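Local structure of Thiol:disulfide interchange protein DsbA (Pseudomonas aeruginosa, 4ZL8) at residues Y6-Y12 with K177-L182; S22-K26 with A56-V61; G75-T80 with I134-M138; V90-V94 with F114-V120. The protein probably introduces disulfide bonds into other periplasmic proteins by transferring its own redox-active disulfide to them. The protein carries 1 engineered substitution. One frame throughout, in Å; residues are numbered along the deposited sequence. Where two conformers were deposited one is given.

Contact 1: residues Y6-Y12 with K177-L182; sequences YTAGKEY and KLADYL
The ring of Tyr-6 lies over CD1 of Leu-178, with this methyl 3.7 Å from the ring centroid and 15° off the normal, a CH-pi contact displaced toward the CG side of the ring. The same ring presents its CD2 edge to the face of Tyr-181: centroids are 4.9 Å apart, planes meet at 69°, and Tyr-6 CD2 sits above the middle of the Tyr-181 ring, which defines a T-shaped stack. At its far end the Tyr-6 hydroxyl passes CB of Lys-177, OH to CB 3.4 Å.

Tyr-12 supplies a second aromatic surface. With its CG between the backbone N and the carbonyl carbon (chi1 68°), the ring is set against Leu-178 CD1 and Leu-182 CD2; the latter lies over one ring face, close to its centre, a CH-pi contact 4.0 Å from the centroid. Ala-8 CA of the same loop covers the opposite face. Leu-178 splits its methyls, CD1 going to both tyrosines and CD2 to the carbonyl O of Glu-11, 3.5 Å away. Within the loop, Thr-7 N donates to Glu-11 OE1 on its syn side at 2.8 Å.

The loop preceding strand 13-14 is thus laid against helix 172-188 of the thioredoxin fold, while Phe-164 of strand 162-165 touches Tyr-12 and Leu-178 from the sheet. No direct hydrogen bond crosses; one water joins the hydroxyls of Tyr-12 and Tyr-181 to Tyr-6 O, so cohesion rests on aromatic and aliphatic surfaces with a single solvent-bridged polar link.

Contact 2: residues S22-K26 with A56-V61; sequences SQPGK and ADVHFV
The amide of Gln-23 lies flat over the imidazole of His-59, where a type II beta turn (Gln-23 to Lys-26) leads into strand 27-33 of the thioredoxin-fold sheet beside the edge strand 58-64. From its base, Gln-23 CB faces His-59 CD2 at 3.7 Å. CG follows over the ring, 3.7 Å from the centroid and 24° off the normal, a CH-pi contact. CD stands 3.1 Å above the ring plane, over its centre; beyond it Gln-23 OE1 hangs over His-59 CE1 and Gln-23 NE2 over the CG-ND1 bond. Amide and imidazole planes differ by only 12°, and both amide atoms make poor angles to the ring nitrogens, so the contact is a stack and not a hydrogen bond.

Ser-22 OG arrives in the ring plane at the edge, 3.1 Å from His-59 CD2, and is hydrogen-bonded to Glu-28. Lys-26 crosses His-59 at about a right angle, its CB 3.9 Å from the histidine CB. Backbone bonds from Asp-57, His-59 and Val-61 to strand 27-33 pair the chain there. The extended chain of Lys-26 reaches along Asp-57 O toward Ala-56, where one water accepts from Lys-26 NZ at 2.8 Å and donates to Ala-56 O at 2.8 Å.

Contact 3: residues G75-T80 with I134-M138; sequences GQMFLT and IKGQM
Met-138 puts its sulfur and methyl against Gln-76 and Leu-79. A bend at chi2 (-78°) and another at chi3 fold the Met-138 chain back toward helix 70-84, placing SD 3.6 Å from Gln-76 CA and equally close to Leu-79 CD1. The terminal CE continues past Gln-76 CB to its OE1, at 3.6 Å, and the two side chains cross nearly perpendicularly.

Aliphatic packing centres on Ile-134, whose two branches diverge. CG2 meets Gln-76 CG at 3.7 Å, while CD1 reaches the backbone of the other helix, 3.5 Å from Leu-79 O. Leu-79 also extends CD1 over the backbone and CB of Gln-137.

These contacts join helix 70-84, in the helical part of the DsbA fold, to helix 132-148; the axes of the two short segments approach to 10.0 Å with 119° between their directions, a steep crossing.

Among polar groups, no hydrogen bond spans the two segments. Gln-76 NE2 is hydrogen-bonded to the carbonyl O of Tyr-129. Thr-80 OG1 donates to Gln-76 O at 2.8 Å, tilted 35° from the carbonyl plane, and Thr-80 N reaches the same oxygen from the opposite face.

Contact 4: residues V90-V94 with F114-V120; sequences VHNAV and FLAGKGV
Val-90 and Val-94 share the CD2 methyl of Leu-115: Val-94 CG2 comes within 4.1 Å of it and Val-90 CG2 within 4.2 Å. The other Val-90 methyl, CG1, touches both Lys-118 CB and Val-120 CG2, each at 4.0 Å. Val-90 thus divides its branches between Leu-115 and the turn at Lys-118 and Val-120.

Ala-93 meets two longer side chains. In the conformer given, one of two, Lys-118 bends at chi2 (-59°), bringing its aliphatic CE to 4.0 Å from Ala-93 CB, a contact that is tentative for that reason. Phe-114, its CG anti to the backbone N at chi1 167°, directs CZ toward the Ala-93 carbonyl O, 3.6 Å away, while Val-94 CG2 lies at the edge of the ring, near its plane.

Behind this layer, a Schellman motif ends the helix that carries Phe-114 and Leu-115. Val-120 N donates to Leu-115 O and Gly-119 N to Ala-116 O, with Gly-119 as the C-prime residue at positive phi (97°). Lys-118 N also reaches Leu-115 O at 2.8 Å, from the opposite face of that carbonyl to Val-120 N, so the oxygen is gripped twice and the chain reversal sets both Lys-118 and Val-120 against helix 87-99.

Farther out, helix 70-84 closes the apolar cluster of this helical region of the DsbA fold: Leu-81 touches Val-90 and Leu-115, and Met-84 touches Val-120. On helix 87-99, His-91 is hydrogen-bonded through its ring nitrogens to Glu-87 and Glu-44.

In the fold
Contacts 2, 3 and 4 are all nested along the chain within the loop closed by contact 1, which joins the N-terminal loop to the helix near the C-terminus. Contacts 1 and 4 lie about 35 Å apart between centres, on opposite sides of the chain's centre. Contact 4 is nested inside the loop of contact 3 and meets it directly, Met-77 CE packing on Val-94 CG1 at 3.8 Å, so helix 70-84 of contact 3 also packs on contact 4. Contact 2 approaches contact 3 to about 5 Å between nearest atoms without touching. The redox-active disulfide Cys-37–Cys-40 lies at the start of helix 38-52, which reaches helix 87-99 of contact 4 through Glu-44; Phe-60, on the strand of contact 2 but pointing away from its partner segment, touches Ile-47.

Contact 1: residues Y6-Y12 with K177-L182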
loop_
_atom_site.group_PDB
_atom_site.type_symbol
_atom_site.label_atom_id
_atom_site.label_comp_id
_atom_site.label_asym_id
_atom_site.label_seq_id
_atom_site.Cartn_x
_atom_site.Cartn_y
_atom_site.Cartn_z
ATOM N N TYR A 6 -8.600 -22.671 2.786
ATOM C CA TYR A 6 -9.071 -21.672 1.825
ATOM C C TYR A 6 -9.287 -22.290 0.450
ATOM O O TYR A 6 -8.712 -23.328 0.129
ATOM C CB TYR A 6 -8.063 -20.537 1.751
ATOM C CG TYR A 6 -7.815 -19.900 3.099
ATOM C CD1 TYR A 6 -8.751 -19.057 3.670
ATOM C CD2 TYR A 6 -6.662 -20.181 3.819
ATOM C CE1 TYR A 6 -8.531 -18.474 4.895
ATOM C CE2 TYR A 6 -6.436 -19.612 5.036
ATOM C CZ TYR A 6 -7.365 -18.762 5.580
ATOM O OH TYR A 6 -7.151 -18.210 6.811
ATOM N N THR A 7 -10.125 -21.650 -0.360
ATOM C CA THR A 7 -10.483 -22.190 -1.663
ATOM C C THR A 7 -10.255 -21.111 -2.706
ATOM O O THR A 7 -10.813 -20.018 -2.598
ATOM C CB THR A 7 -11.960 -22.584 -1.727
ATOM O OG1 THR A 7 -12.257 -23.566 -0.718
ATOM C CG2 THR A 7 -12.301 -23.166 -3.091
ATOM N N ALA A 8 -9.440 -21.414 -3.709
ATOM C CA ALA A 8 -9.222 -20.481 -4.797
ATOM C C ALA A 8 -10.559 -20.210 -5.480
ATOM O O ALA A 8 -11.299 -21.146 -5.816
ATOM C CB ALA A 8 -8.204 -21.035 -5.780
ATOM N N GLY A 9 -10.853 -18.928 -5.675
ATOM C CA GLY A 9 -12.114 -18.477 -6.219
ATOM C C GLY A 9 -13.090 -17.990 -5.169
ATOM O O GLY A 9 -14.080 -17.340 -5.491
ATOM N N LYS A 10 -12.819 -18.315 -3.909
ATOM C CA LYS A 10 -13.668 -17.908 -2.801
ATOM C C LYS A 10 -12.994 -16.789 -1.997
ATOM O O LYS A 10 -13.224 -15.606 -2.245
ATOM C CB LYS A 10 -13.980 -19.132 -1.929
ATOM C CG LYS A 10 -14.970 -18.886 -0.816
ATOM C CD LYS A 10 -15.396 -20.209 -0.208
ATOM C CE LYS A 10 -16.245 -20.031 1.030
ATOM N NZ LYS A 10 -16.693 -21.348 1.551
ATOM N N GLU A 11 -12.117 -17.138 -1.061
ATOM C CA GLU A 11 -11.520 -16.121 -0.214
ATOM C C GLU A 11 -10.436 -15.314 -0.946
ATOM O O GLU A 11 -10.128 -14.205 -0.574
ATOM C CB GLU A 11 -10.936 -16.753 1.057
ATOM C CG GLU A 11 -11.940 -17.476 1.941
ATOM C CD GLU A 11 -12.062 -18.944 1.606
ATOM O OE1 GLU A 11 -11.582 -19.387 0.544
ATOM O OE2 GLU A 11 -12.624 -19.699 2.431
ATOM N N TYR A 12 -9.849 -15.908 -1.978
ATOM C CA TYR A 12 -8.862 -15.246 -2.827
ATOM C C TYR A 12 -9.036 -15.736 -4.253
ATOM O O TYR A 12 -9.654 -16.774 -4.475
ATOM C CB TYR A 12 -7.421 -15.547 -2.363
ATOM C CG TYR A 12 -6.978 -16.981 -2.554
ATOM C CD1 TYR A 12 -6.191 -17.359 -3.638
ATOM C CD2 TYR A 12 -7.324 -17.955 -1.631
ATOM C CE1 TYR A 12 -5.797 -18.669 -3.800
ATOM C CE2 TYR A 12 -6.937 -19.272 -1.785
ATOM C CZ TYR A 12 -6.161 -19.625 -2.865
ATOM O OH TYR A 12 -5.766 -20.936 -3.030
ATOM N N LYS A 177 -4.536 -13.996 8.243
ATOM C CA LYS A 177 -4.344 -15.446 8.234
ATOM C C LYS A 177 -4.254 -15.968 6.818
ATOM O O LYS A 177 -3.456 -16.864 6.524
ATOM C CB LYS A 177 -5.483 -16.156 8.959
ATOM C CG LYS A 177 -5.541 -15.922 10.424
ATOM C CD LYS A 177 -6.695 -16.721 11.049
ATOM C CE LYS A 177 -6.805 -16.457 12.526
ATOM N NZ LYS A 177 -8.002 -17.132 13.080
ATOM N N LEU A 178 -5.081 -15.443 5.924
ATOM C CA LEU A 178 -5.040 -15.849 4.532
ATOM C C LEU A 178 -3.722 -15.422 3.901
ATOM O O LEU A 178 -3.083 -16.208 3.180
ATOM C CB LEU A 178 -6.267 -15.281 3.810
ATOM C CG LEU A 178 -6.289 -15.471 2.297
ATOM C CD1 LEU A 178 -6.179 -16.926 1.867
ATOM C CD2 LEU A 178 -7.568 -14.860 1.744
ATOM N N ALA A 179 -3.265 -14.210 4.189
ATOM C CA ALA A 179 -1.950 -13.784 3.707
ATOM C C ALA A 179 -0.869 -14.752 4.186
ATOM O O ALA A 179 -0.010 -15.149 3.397
ATOM C CB ALA A 179 -1.623 -12.372 4.157
ATOM N N ASP A 180 -0.900 -15.106 5.462
ATOM C CA ASP A 180 0.096 -16.021 6.004
ATOM C C ASP A 180 0.073 -17.346 5.239
ATOM O O ASP A 180 1.126 -17.903 4.929
ATOM C CB ASP A 180 -0.202 -16.305 7.478
ATOM C CG ASP A 180 0.156 -15.147 8.399
ATOM O OD1 ASP A 180 0.931 -14.266 7.992
ATOM O OD2 ASP A 180 -0.345 -15.152 9.554
ATOM N N TYR A 181 -1.115 -17.892 5.017
ATOM C CA TYR A 181 -1.298 -19.140 4.280
ATOM C C TYR A 181 -0.675 -19.057 2.888
ATOM O O TYR A 181 0.044 -19.962 2.455
ATOM C CB TYR A 181 -2.792 -19.431 4.201
ATOM C CG TYR A 181 -3.224 -20.572 3.331
ATOM C CD1 TYR A 181 -3.406 -21.847 3.858
ATOM C CD2 TYR A 181 -3.514 -20.361 1.992
ATOM C CE1 TYR A 181 -3.855 -22.881 3.063
ATOM C CE2 TYR A 181 -3.959 -21.376 1.192
ATOM C CZ TYR A 181 -4.133 -22.631 1.721
ATOM O OH TYR A 181 -4.601 -23.645 0.911
ATOM N N LEU A 182 -0.934 -17.957 2.190
ATOM C CA LEU A 182 -0.431 -17.789 0.832
ATOM C C LEU A 182 1.077 -17.563 0.812
ATOM O O LEU A 182 1.782 -18.009 -0.103
ATOM C CB LEU A 182 -1.197 -16.674 0.115
ATOM C CG LEU A 182 -2.662 -17.046 -0.095
ATOM C CD1 LEU A 182 -3.424 -15.775 -0.535
ATOM C CD2 LEU A 182 -2.870 -18.168 -1.080
HETATM O O HOH W 1 -5.892 -23.091 -1.425
#

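Contact 2: residues S22-K26 with A56-V61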
loop_
_atom_site.group_PDB
_atom_site.type_symbol
_atom_site.label_atom_id
_atom_site.label_comp_id
_atom_site.label_asym_id
_atom_site.label_seq_id
_atom_site.Cartn_x
_atom_site.Cartn_y
_atom_site.Cartn_z
ATOM N N SER A 22 8.181 -6.513 -6.678
ATOM C CA SER A 22 9.037 -5.343 -6.554
ATOM C C SER A 22 10.449 -5.687 -6.096
ATOM O O SER A 22 11.399 -4.976 -6.432
ATOM C CB SER A 22 8.408 -4.322 -5.599
ATOM O OG SER A 22 8.150 -4.854 -4.323
ATOM N N GLN A 23 10.580 -6.763 -5.328
ATOM C CA GLN A 23 11.881 -7.226 -4.879
ATOM C C GLN A 23 12.032 -8.706 -5.176
ATOM O O GLN A 23 11.715 -9.556 -4.341
ATOM C CB GLN A 23 12.050 -6.951 -3.396
ATOM C CG GLN A 23 12.243 -5.487 -3.068
ATOM C CD GLN A 23 12.537 -5.193 -1.600
ATOM O OE1 GLN A 23 12.596 -4.025 -1.205
ATOM N NE2 GLN A 23 12.720 -6.236 -0.787
ATOM N N PRO A 24 12.521 -9.034 -6.382
ATOM C CA PRO A 24 12.700 -10.439 -6.729
ATOM C C PRO A 24 13.522 -11.163 -5.686
ATOM O O PRO A 24 14.538 -10.642 -5.175
ATOM C CB PRO A 24 13.408 -10.381 -8.071
ATOM C CG PRO A 24 12.902 -9.090 -8.671
ATOM C CD PRO A 24 12.782 -8.144 -7.524
ATOM N N GLY A 25 13.060 -12.361 -5.369
ATOM C CA GLY A 25 13.705 -13.179 -4.370
ATOM C C GLY A 25 13.006 -13.186 -3.037
ATOM O O GLY A 25 13.284 -14.039 -2.200
ATOM N N LYS A 26 12.123 -12.217 -2.818
ATOM C CA LYS A 26 11.281 -12.200 -1.635
ATOM C C LYS A 26 9.840 -12.408 -2.001
ATOM O O LYS A 26 9.400 -12.054 -3.097
ATOM C CB LYS A 26 11.428 -10.894 -0.873
ATOM C CG LYS A 26 12.816 -10.737 -0.278
ATOM C CD LYS A 26 12.913 -9.593 0.708
ATOM C CE LYS A 26 14.268 -9.619 1.390
ATOM N NZ LYS A 26 14.389 -8.492 2.352
ATOM N N ALA A 56 12.231 -12.795 7.155
ATOM C CA ALA A 56 13.250 -12.132 6.351
ATOM C C ALA A 56 13.061 -12.353 4.858
ATOM O O ALA A 56 13.626 -11.599 4.067
ATOM C CB ALA A 56 14.623 -12.571 6.764
ATOM N N ASP A 57 12.273 -13.347 4.451
ATOM C CA ASP A 57 12.062 -13.603 3.032
ATOM C C ASP A 57 10.769 -13.011 2.509
ATOM O O ASP A 57 10.381 -13.306 1.389
ATOM C CB ASP A 57 12.117 -15.107 2.710
ATOM C CG ASP A 57 11.036 -15.923 3.423
ATOM O OD1 ASP A 57 10.470 -15.436 4.418
ATOM O OD2 ASP A 57 10.803 -17.083 3.005
ATOM N N VAL A 58 10.110 -12.169 3.308
ATOM C CA VAL A 58 8.880 -11.516 2.884
ATOM C C VAL A 58 9.154 -10.016 2.745
ATOM O O VAL A 58 9.837 -9.425 3.561
ATOM C CB VAL A 58 7.772 -11.763 3.909
ATOM C CG1 VAL A 58 6.522 -10.976 3.558
ATOM C CG2 VAL A 58 7.472 -13.254 3.997
ATOM N N HIS A 59 8.602 -9.419 1.694
ATOM C CA HIS A 59 8.693 -7.972 1.474
ATOM C C HIS A 59 7.293 -7.367 1.434
ATOM O O HIS A 59 6.546 -7.568 0.479
ATOM C CB HIS A 59 9.415 -7.720 0.154
ATOM C CG HIS A 59 9.447 -6.294 -0.284
ATOM N ND1 HIS A 59 9.899 -5.267 0.518
ATOM C CD2 HIS A 59 9.137 -5.737 -1.473
ATOM C CE1 HIS A 59 9.824 -4.127 -0.151
ATOM N NE2 HIS A 59 9.379 -4.390 -1.366
ATOM N N PHE A 60 6.944 -6.661 2.501
ATOM C CA PHE A 60 5.662 -5.989 2.605
ATOM C C PHE A 60 5.793 -4.583 2.058
ATOM O O PHE A 60 6.715 -3.843 2.412
ATOM C CB PHE A 60 5.206 -5.920 4.061
ATOM C CG PHE A 60 3.956 -5.119 4.250
ATOM C CD1 PHE A 60 2.728 -5.651 3.950
ATOM C CD2 PHE A 60 4.030 -3.822 4.704
ATOM C CE1 PHE A 60 1.577 -4.889 4.107
ATOM C CE2 PHE A 60 2.897 -3.062 4.856
ATOM C CZ PHE A 60 1.688 -3.589 4.553
ATOM N N VAL A 61 4.835 -4.200 1.224
ATOM C CA VAL A 61 4.800 -2.839 0.739
ATOM C C VAL A 61 3.377 -2.369 0.579
ATOM O O VAL A 61 2.465 -3.135 0.321
ATOM C CB VAL A 61 5.532 -2.692 -0.570
ATOM C CG1 VAL A 61 4.858 -3.514 -1.622
ATOM C CG2 VAL A 61 5.640 -1.224 -0.976
HETATM O O HOH W 2 15.631 -9.712 4.606
#

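Contact 3: residues G75-T80 with I134-M138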
loop_
_atom_site.group_PDB
_atom_site.type_symbol
_atom_site.label_atom_id
_atom_site.label_comp_id
_atom_site.label_asym_id
_atom_site.label_seq_id
_atom_site.Cartn_x
_atom_site.Cartn_y
_atom_site.Cartn_z
ATOM N N GLY A 75 -1.778 9.679 -3.237
ATOM C CA GLY A 75 -0.826 8.671 -3.656
ATOM C C GLY A 75 0.524 9.264 -4.013
ATOM O O GLY A 75 1.576 8.673 -3.733
ATOM N N GLN A 76 0.514 10.441 -4.616
ATOM C CA GLN A 76 1.747 11.123 -4.970
ATOM C C GLN A 76 2.486 11.583 -3.694
ATOM O O GLN A 76 3.716 11.501 -3.614
ATOM C CB GLN A 76 1.452 12.278 -5.920
ATOM C CG GLN A 76 2.701 12.847 -6.581
ATOM C CD GLN A 76 2.404 13.721 -7.762
ATOM O OE1 GLN A 76 1.390 13.552 -8.442
ATOM N NE2 GLN A 76 3.287 14.668 -8.025
ATOM N N MET A 77 1.747 11.993 -2.668
ATOM C CA MET A 77 2.330 12.292 -1.364
ATOM C C MET A 77 3.006 11.032 -0.799
ATOM O O MET A 77 4.163 11.081 -0.358
ATOM C CB MET A 77 1.259 12.842 -0.405
ATOM C CG MET A 77 1.763 12.950 1.038
ATOM S SD MET A 77 0.635 13.795 2.158
ATOM C CE MET A 77 -0.776 12.689 2.068
ATOM N N PHE A 78 2.309 9.899 -0.832
ATOM C CA PHE A 78 2.882 8.641 -0.348
ATOM C C PHE A 78 4.204 8.339 -1.040
ATOM O O PHE A 78 5.213 8.048 -0.400
ATOM C CB PHE A 78 1.917 7.482 -0.586
ATOM C CG PHE A 78 2.505 6.130 -0.282
ATOM C CD1 PHE A 78 2.545 5.650 1.011
ATOM C CD2 PHE A 78 3.018 5.349 -1.287
ATOM C CE1 PHE A 78 3.093 4.418 1.295
ATOM C CE2 PHE A 78 3.560 4.114 -1.003
ATOM C CZ PHE A 78 3.587 3.654 0.298
ATOM N N LEU A 79 4.198 8.396 -2.369
ATOM C CA LEU A 79 5.391 8.041 -3.123
ATOM C C LEU A 79 6.537 9.020 -2.891
ATOM O O LEU A 79 7.694 8.630 -2.869
ATOM C CB LEU A 79 5.088 7.921 -4.619
ATOM C CG LEU A 79 4.158 6.783 -4.976
ATOM C CD1 LEU A 79 3.685 6.891 -6.424
ATOM C CD2 LEU A 79 4.798 5.436 -4.741
ATOM N N THR A 80 6.199 10.285 -2.668
ATOM C CA THR A 80 7.190 11.305 -2.344
ATOM C C THR A 80 7.853 10.976 -1.011
ATOM O O THR A 80 9.080 11.031 -0.880
ATOM C CB THR A 80 6.562 12.710 -2.317
ATOM O OG1 THR A 80 6.115 13.036 -3.641
ATOM C CG2 THR A 80 7.560 13.750 -1.882
ATOM N N ILE A 134 9.275 10.982 -9.605
ATOM C CA ILE A 134 7.969 10.690 -9.030
ATOM C C ILE A 134 6.925 10.497 -10.145
ATOM O O ILE A 134 6.042 9.667 -10.012
ATOM C CB ILE A 134 7.576 11.738 -7.974
ATOM C CG1 ILE A 134 8.393 11.500 -6.686
ATOM C CG2 ILE A 134 6.074 11.695 -7.696
ATOM C CD1 ILE A 134 8.084 10.213 -5.941
ATOM N N LYS A 135 7.049 11.195 -11.263
ATOM C CA LYS A 135 6.166 10.925 -12.396
ATOM C C LYS A 135 6.269 9.465 -12.824
ATOM O O LYS A 135 5.254 8.810 -13.108
ATOM C CB LYS A 135 6.433 11.889 -13.547
ATOM C CG LYS A 135 5.865 13.266 -13.247
ATOM C CD LYS A 135 6.089 14.260 -14.352
ATOM C CE LYS A 135 5.379 15.561 -14.023
ATOM N NZ LYS A 135 5.579 15.992 -12.605
ATOM N N GLY A 136 7.488 8.939 -12.851
ATOM C CA GLY A 136 7.716 7.542 -13.174
ATOM C C GLY A 136 7.143 6.590 -12.145
ATOM O O GLY A 136 6.529 5.585 -12.500
ATOM N N GLN A 137 7.328 6.892 -10.867
ATOM C CA GLN A 137 6.775 6.053 -9.823
ATOM C C GLN A 137 5.250 6.024 -9.877
ATOM O O GLN A 137 4.640 4.985 -9.634
ATOM C CB GLN A 137 7.275 6.475 -8.435
ATOM C CG GLN A 137 8.783 6.300 -8.264
ATOM C CD GLN A 137 9.190 4.855 -8.381
ATOM O OE1 GLN A 137 8.576 3.980 -7.776
ATOM N NE2 GLN A 137 10.224 4.594 -9.171
ATOM N N MET A 138 4.629 7.171 -10.143
ATOM C CA MET A 138 3.179 7.252 -10.263
ATOM C C MET A 138 2.719 6.341 -11.397
ATOM O O MET A 138 1.756 5.577 -11.262
ATOM C CB MET A 138 2.739 8.706 -10.516
ATOM C CG MET A 138 2.902 9.581 -9.299
ATOM S SD MET A 138 1.592 9.343 -8.099
ATOM C CE MET A 138 0.236 10.173 -8.929
#

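Contact 4: residues V90-V94 with F114-V120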
loop_
_atom_site.group_PDB
_atom_site.type_symbol
_atom_site.label_atom_id
_atom_site.label_comp_id
_atom_site.label_asym_id
_atom_site.label_seq_id
_atom_site.Cartn_x
_atom_site.Cartn_y
_atom_site.Cartn_z
ATOM N N VAL A 90 6.243 8.983 9.366
ATOM C CA VAL A 90 5.092 9.891 9.409
ATOM C C VAL A 90 3.780 9.204 9.002
ATOM O O VAL A 90 2.731 9.842 8.959
ATOM C CB VAL A 90 5.302 11.135 8.534
ATOM C CG1 VAL A 90 6.595 11.869 8.908
ATOM C CG2 VAL A 90 5.311 10.775 7.049
ATOM N N HIS A 91 3.848 7.899 8.755
ATOM C CA HIS A 91 2.701 7.143 8.239
ATOM C C HIS A 91 1.454 7.270 9.121
ATOM O O HIS A 91 0.374 7.644 8.631
ATOM C CB HIS A 91 3.104 5.671 8.104
ATOM C CG HIS A 91 2.000 4.780 7.632
ATOM N ND1 HIS A 91 1.639 4.672 6.310
ATOM C CD2 HIS A 91 1.195 3.934 8.314
ATOM C CE1 HIS A 91 0.637 3.815 6.201
ATOM N NE2 HIS A 91 0.353 3.354 7.399
ATOM N N ASN A 92 1.573 6.979 10.407
ATOM C CA ASN A 92 0.432 7.040 11.315
ATOM C C ASN A 92 -0.076 8.478 11.375
ATOM O O ASN A 92 -1.286 8.717 11.400
ATOM C CB ASN A 92 0.767 6.563 12.732
ATOM C CG ASN A 92 1.170 5.091 12.797
ATOM O OD1 ASN A 92 0.907 4.314 11.889
ATOM N ND2 ASN A 92 1.818 4.712 13.889
ATOM N N ALA A 93 0.838 9.441 11.405
ATOM C CA ALA A 93 0.449 10.844 11.494
ATOM C C ALA A 93 -0.370 11.311 10.292
ATOM O O ALA A 93 -1.284 12.123 10.456
ATOM C CB ALA A 93 1.688 11.727 11.669
ATOM N N VAL A 94 -0.050 10.814 9.106
ATOM C CA VAL A 94 -0.801 11.203 7.917
ATOM C C VAL A 94 -2.213 10.648 8.016
ATOM O O VAL A 94 -3.182 11.371 7.817
ATOM C CB VAL A 94 -0.109 10.742 6.619
ATOM C CG1 VAL A 94 -1.014 10.944 5.415
ATOM C CG2 VAL A 94 1.212 11.487 6.419
ATOM N N PHE A 114 1.959 20.700 6.642
ATOM C CA PHE A 114 1.661 19.697 7.651
ATOM C C PHE A 114 2.898 18.860 7.966
ATOM O O PHE A 114 3.227 18.634 9.139
ATOM C CB PHE A 114 0.536 18.769 7.187
ATOM C CG PHE A 114 0.405 17.533 8.035
ATOM C CD1 PHE A 114 -0.097 17.615 9.309
ATOM C CD2 PHE A 114 0.839 16.307 7.577
ATOM C CE1 PHE A 114 -0.175 16.488 10.103
ATOM C CE2 PHE A 114 0.753 15.182 8.379
ATOM C CZ PHE A 114 0.252 15.276 9.623
ATOM N N LEU A 115 3.553 18.372 6.928
ATOM C CA LEU A 115 4.665 17.446 7.091
ATOM C C LEU A 115 5.863 18.119 7.752
ATOM O O LEU A 115 6.617 17.466 8.465
ATOM C CB LEU A 115 5.028 16.829 5.750
ATOM C CG LEU A 115 3.974 15.881 5.174
ATOM C CD1 LEU A 115 4.281 15.640 3.707
ATOM C CD2 LEU A 115 3.913 14.569 5.982
ATOM N N ALA A 116 6.026 19.430 7.564
ATOM C CA ALA A 116 7.074 20.173 8.248
ATOM C C ALA A 116 6.927 20.029 9.758
ATOM O O ALA A 116 7.915 19.947 10.502
ATOM C CB ALA A 116 7.045 21.660 7.841
ATOM N N GLY A 117 5.689 20.032 10.235
ATOM C CA GLY A 117 5.411 19.848 11.641
ATOM C C GLY A 117 5.851 18.494 12.168
ATOM O O GLY A 117 6.013 18.319 13.381
ATOM N N LYS A 118 6.026 17.556 11.244
ATOM C CA LYS A 118 6.456 16.202 11.578
ATOM C C LYS A 118 7.931 15.981 11.229
ATOM O O LYS A 118 8.410 14.843 11.247
ATOM C CB LYS A 118 5.567 15.182 10.859
ATOM C CG LYS A 118 4.077 15.353 11.151
ATOM C CD LYS A 118 3.759 15.237 12.623
ATOM C CE LYS A 118 2.271 15.467 12.912
ATOM N NZ LYS A 118 1.939 15.211 14.338
ATOM N N GLY A 119 8.647 17.064 10.930
ATOM C CA GLY A 119 10.092 17.009 10.702
ATOM C C GLY A 119 10.526 16.927 9.245
ATOM O O GLY A 119 11.729 16.976 8.970
ATOM N N VAL A 120 9.592 16.840 8.314
ATOM C CA VAL A 120 9.931 16.678 6.910
ATOM C C VAL A 120 10.345 18.004 6.273
ATOM O O VAL A 120 9.608 18.988 6.336
ATOM C CB VAL A 120 8.748 16.077 6.143
ATOM C CG1 VAL A 120 9.062 15.870 4.656
ATOM C CG2 VAL A 120 8.347 14.767 6.784
#